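Local coordinates for protein histidine kinase (Methanosarcina mazei, PDB 3LI9) that probably passes phosphate from ATP to a histidine as a membrane-bound sensor kinase, of which this chain is the extracellular sensing domain of PDC fold, at residues Gly78-Ala83 against Leu130-Gly135; Ser155-Phe158 against Phe163-Ile166. One frame throughout, in Å; residues are numbered along the deposited sequence.

Contact 1 of 2, residues Gly78-Ala83 against Leu130-Gly135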
loop_
_atom_site.group_PDB
_atom_site.type_symbol
_atom_site.label_atom_id
_atom_site.label_comp_id
_atom_site.label_asym_id
_atom_site.label_seq_id
_atom_site.Cartn_x
_atom_site.Cartn_y
_atom_site.Cartn_z
ATOM N N GLY A 78 7.617 -12.393 -10.150
ATOM C CA GLY A 78 7.760 -12.045 -11.576
ATOM C C GLY A 78 9.280 -12.043 -11.840
ATOM O O GLY A 78 10.007 -11.403 -11.143
ATOM N N TYR A 79 9.737 -12.825 -12.828
ATOM C CA TYR A 79 11.176 -12.950 -13.122
ATOM C C TYR A 79 11.557 -12.358 -14.498
ATOM O O TYR A 79 10.745 -12.274 -15.412
ATOM C CB TYR A 79 11.549 -14.392 -13.139
ATOM C CG TYR A 79 11.688 -14.983 -11.739
ATOM C CD1 TYR A 79 10.563 -15.370 -11.003
ATOM C CD2 TYR A 79 12.973 -15.152 -11.158
ATOM C CE1 TYR A 79 10.739 -15.932 -9.704
ATOM C CE2 TYR A 79 13.127 -15.713 -9.865
ATOM C CZ TYR A 79 11.999 -16.069 -9.176
ATOM O OH TYR A 79 12.164 -16.707 -7.926
ATOM N N GLU A 80 12.793 -11.892 -14.550
ATOM C CA GLU A 80 13.436 -11.540 -15.827
ATOM C C GLU A 80 13.507 -12.759 -16.711
ATOM O O GLU A 80 13.412 -13.908 -16.328
ATOM C CB GLU A 80 14.873 -11.050 -15.518
ATOM C CG GLU A 80 14.973 -9.783 -14.748
ATOM C CD GLU A 80 14.585 -8.570 -15.598
ATOM O OE1 GLU A 80 15.436 -8.094 -16.373
ATOM O OE2 GLU A 80 13.456 -8.084 -15.480
ATOM N N PRO A 81 13.697 -12.535 -18.016
ATOM C CA PRO A 81 13.801 -13.646 -18.960
ATOM C C PRO A 81 14.851 -14.665 -18.553
ATOM O O PRO A 81 15.998 -14.294 -18.292
ATOM C CB PRO A 81 14.197 -12.907 -20.273
ATOM C CG PRO A 81 13.514 -11.622 -20.153
ATOM C CD PRO A 81 13.725 -11.227 -18.664
ATOM N N ASP A 82 14.427 -15.919 -18.448
ATOM C CA ASP A 82 15.207 -17.077 -18.108
ATOM C C ASP A 82 15.854 -17.063 -16.708
ATOM O O ASP A 82 16.642 -17.946 -16.399
ATOM C CB ASP A 82 16.280 -17.303 -19.181
ATOM C CG ASP A 82 15.719 -18.025 -20.387
ATOM O OD1 ASP A 82 14.744 -18.790 -20.269
ATOM O OD2 ASP A 82 16.237 -17.808 -21.475
ATOM N N ALA A 83 15.411 -16.134 -15.861
ATOM C CA ALA A 83 16.075 -15.888 -14.520
ATOM C C ALA A 83 15.643 -16.851 -13.417
ATOM O O ALA A 83 16.342 -16.996 -12.390
ATOM C CB ALA A 83 16.050 -14.410 -14.072
ATOM N N LEU A 130 9.933 -0.314 -10.376
ATOM C CA LEU A 130 10.621 0.438 -9.304
ATOM C C LEU A 130 11.632 -0.429 -8.555
ATOM O O LEU A 130 12.773 -0.009 -8.342
ATOM C CB LEU A 130 9.660 1.119 -8.324
ATOM C CG LEU A 130 8.936 2.397 -8.766
ATOM C CD1 LEU A 130 8.082 2.929 -7.586
ATOM C CD2 LEU A 130 9.948 3.454 -9.267
ATOM N N PRO A 131 11.246 -1.645 -8.134
ATOM C CA PRO A 131 12.301 -2.472 -7.546
ATOM C C PRO A 131 13.451 -2.763 -8.487
ATOM O O PRO A 131 14.594 -2.895 -8.030
ATOM C CB PRO A 131 11.588 -3.799 -7.241
ATOM C CG PRO A 131 10.177 -3.393 -6.976
ATOM C CD PRO A 131 9.902 -2.188 -7.875
ATOM N N LYS A 132 13.168 -2.961 -9.765
ATOM C CA LYS A 132 14.233 -3.236 -10.735
ATOM C C LYS A 132 15.273 -2.097 -10.845
ATOM O O LYS A 132 16.478 -2.356 -10.892
ATOM C CB LYS A 132 13.671 -3.473 -12.115
ATOM C CG LYS A 132 14.713 -3.864 -13.142
ATOM C CD LYS A 132 14.089 -4.198 -14.474
ATOM C CE LYS A 132 15.264 -4.455 -15.432
ATOM N NZ LYS A 132 14.916 -5.231 -16.608
ATOM N N THR A 133 14.807 -0.855 -10.871
ATOM C CA THR A 133 15.719 0.277 -11.131
ATOM C C THR A 133 16.316 0.802 -9.832
ATOM O O THR A 133 17.430 1.324 -9.818
ATOM C CB THR A 133 14.996 1.381 -11.946
ATOM O OG1 THR A 133 13.869 1.861 -11.204
ATOM C CG2 THR A 133 14.499 0.847 -13.274
ATOM N N THR A 134 15.599 0.645 -8.720
ATOM C CA THR A 134 16.099 1.132 -7.453
ATOM C C THR A 134 16.820 0.075 -6.615
ATOM O O THR A 134 17.595 0.419 -5.711
ATOM C CB THR A 134 15.007 1.770 -6.566
ATOM O OG1 THR A 134 14.128 0.754 -6.064
ATOM C CG2 THR A 134 14.212 2.886 -7.302
ATOM N N GLY A 135 16.521 -1.195 -6.888
ATOM C CA GLY A 135 16.979 -2.283 -6.047
ATOM C C GLY A 135 16.415 -2.252 -4.649
ATOM O O GLY A 135 16.920 -2.964 -3.802
#

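Contact 2 of 2, residues Ser155-Phe158 against Phe163-Ile166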
loop_
_atom_site.group_PDB
_atom_site.type_symbol
_atom_site.label_atom_id
_atom_site.label_comp_id
_atom_site.label_asym_id
_atom_site.label_seq_id
_atom_site.Cartn_x
_atom_site.Cartn_y
_atom_site.Cartn_z
ATOM N N SER A 155 9.271 -6.687 -3.447
ATOM C CA SER A 155 10.711 -6.752 -3.045
ATOM C C SER A 155 11.521 -7.424 -4.122
ATOM O O SER A 155 11.091 -8.396 -4.735
ATOM C CB SER A 155 10.896 -7.641 -1.794
ATOM O OG SER A 155 10.335 -7.062 -0.655
ATOM N N PRO A 156 12.702 -6.849 -4.423
ATOM C CA PRO A 156 13.530 -7.429 -5.436
ATOM C C PRO A 156 14.179 -8.752 -4.994
ATOM O O PRO A 156 14.579 -8.886 -3.838
ATOM C CB PRO A 156 14.607 -6.310 -5.688
ATOM C CG PRO A 156 14.720 -5.624 -4.326
ATOM C CD PRO A 156 13.265 -5.601 -3.831
ATOM N N ILE A 157 14.343 -9.663 -5.963
ATOM C CA ILE A 157 14.994 -10.994 -5.797
ATOM C C ILE A 157 16.357 -10.840 -6.445
ATOM O O ILE A 157 16.437 -10.548 -7.657
ATOM C CB ILE A 157 14.273 -12.038 -6.569
ATOM C CG1 ILE A 157 12.817 -12.189 -5.977
ATOM C CG2 ILE A 157 14.996 -13.364 -6.452
ATOM C CD1 ILE A 157 11.889 -13.210 -6.886
ATOM N N PHE A 158 17.397 -10.945 -5.642
ATOM C CA PHE A 158 18.795 -10.763 -6.192
ATOM C C PHE A 158 19.452 -12.099 -6.156
ATOM O O PHE A 158 19.568 -12.720 -5.057
ATOM C CB PHE A 158 19.584 -9.774 -5.347
ATOM C CG PHE A 158 19.193 -8.381 -5.563
ATOM C CD1 PHE A 158 19.711 -7.702 -6.677
ATOM C CD2 PHE A 158 18.390 -7.688 -4.661
ATOM C CE1 PHE A 158 19.385 -6.309 -6.932
ATOM C CE2 PHE A 158 18.077 -6.292 -4.912
ATOM C CZ PHE A 158 18.539 -5.657 -6.087
ATOM N N PHE A 163 19.787 -8.353 -10.114
ATOM C CA PHE A 163 18.318 -8.392 -10.133
ATOM C C PHE A 163 17.745 -9.516 -10.977
ATOM O O PHE A 163 18.020 -9.624 -12.180
ATOM C CB PHE A 163 17.775 -7.054 -10.581
ATOM C CG PHE A 163 16.287 -7.002 -10.637
ATOM C CD1 PHE A 163 15.572 -6.676 -9.498
ATOM C CD2 PHE A 163 15.600 -7.225 -11.840
ATOM C CE1 PHE A 163 14.158 -6.572 -9.562
ATOM C CE2 PHE A 163 14.191 -7.145 -11.912
ATOM C CZ PHE A 163 13.493 -6.811 -10.762
ATOM N N ALA A 164 16.926 -10.419 -10.361
ATOM C CA ALA A 164 16.332 -11.538 -11.101
ATOM C C ALA A 164 14.805 -11.385 -11.276
ATOM O O ALA A 164 14.207 -12.083 -12.122
ATOM C CB ALA A 164 16.602 -12.872 -10.440
ATOM N N GLY A 165 14.188 -10.535 -10.460
ATOM C CA GLY A 165 12.702 -10.490 -10.453
ATOM C C GLY A 165 12.263 -9.897 -9.137
ATOM O O GLY A 165 13.019 -9.239 -8.414
ATOM N N ILE A 166 10.975 -10.046 -8.869
ATOM C CA ILE A 166 10.352 -9.451 -7.692
ATOM C C ILE A 166 9.461 -10.540 -7.018
ATOM O O ILE A 166 8.967 -11.529 -7.657
ATOM C CB ILE A 166 9.427 -8.237 -7.972
ATOM C CG1 ILE A 166 8.271 -8.693 -8.881
ATOM C CG2 ILE A 166 10.237 -7.008 -8.588
ATOM C CD1 ILE A 166 7.192 -7.674 -9.073
#

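Contact 1 of 2, residues Gly78-Ala83 against Leu130-Gly135
Lys132 NZ donates a hydrogen bond to Glu80 OE1 at 2.9 Å, and the two groups form a salt bridge. The amine meets OE1 on its syn side, 28° out of the carboxylate plane. Glu80 OE2 lies farther from Lys132 NZ, at 3.4 Å, so the lysine leans on one oxygen rather than sharing itself evenly. OE2 has its own hydrogen-bond partner, the hydroxyl of Tyr128, one turn earlier on the helix of Lys132. The two side chains cross at about a right angle. Lys132 sets CG anti to its backbone N (chi1 -176°) and runs extended from there, which lets NZ reach across although the CA atoms of Glu80 and Lys132 are 9.8 Å apart. Both side chains touch Phe163. Glu80 is bent at chi2. The contact sits at the surface of the Cache domain, where strand 74-79 ends and a type II turn, Glu80 to Ala83, begins. Ala83 N closes that turn on Glu80 O. Across from it, helix 126-134 is near its end. Leu130 O accepts both Thr134 N and Thr134 OG1, the latter at 2.8 Å from above the carbonyl plane. Gly135, with positive phi, leads the chain out of the helix.

Contact 2 of 2, residues Ser155-Phe158 against Phe163-Ile166
Ile157 points to the sheet face that helix 13-48 packs on, and its flank brushes Ala164, Gly165 and Ile166 of the neighbouring strand. Ile157 CB is 3.6 Å from Gly165 O. CG1 comes near both Gly165 O and the Ile166 carbonyl carbon. With CG1 anti to the carbonyl carbon of its own residue (chi1 -64°), the chain runs toward Ile166, where Ile157 CD1 reaches Ile166 O at 3.5 Å. The other branch, Ile157 CG2, goes to Ala164 and lies 4.3 Å from Ala164 CB. Cutting Ile157 back to an alanine removes both branches; this is likely to uncover the Ala164 methyl and the Ile166 carbonyl and open a gap toward Ala44 and Met47.

Ala164 and Gly165 both face Ile157, a classic beta bulge in the antiparallel pair. Ile157 O accepts Ala164 N at 2.8 Å, and Ile157 N gives to Gly165 O at 2.8 Å. A CB on Gly165 would be jammed against Ala164 O. On the sheet face opposite Ile157, Pro156 CB meets the edge of the Phe163 ring, 3.9 Å from CE1. Gly165 N stands 3.6 Å above the plane of the Phe163 ring, over its centre. Phe158 CE1 packs on Phe163 CB at 4.1 Å.

The two strands, 148-159 and 162-172, form a beta hairpin in the antiparallel sheet. Helix 13-48 packs on the Ile157 face through Ala44 and Met47. Helix 126-134 lies on the other, touching Phe163 through Lys132 and Ile166 through Pro131.

Contact 1 and contact 2 belong to the same part of the Cache domain, with centres about 5 Å apart. Along the chain both segments of contact 1 precede those of contact 2. They share one antiparallel sheet, in which strand 162-172 pairs with strand 74-79 as well as with strand 148-159. Two probable backbone hydrogen bonds make the join: Glu80 N to Ala164 O, and Ile166 N to Gly78 O, each 2.8 Å. Gly135 O also packs against Pro156 CG. The salt bridge links helix 126-134 to the turn just after strand 74-79, while the bulged hairpin beside it carries that helix on one face and helix 13-48 on the other.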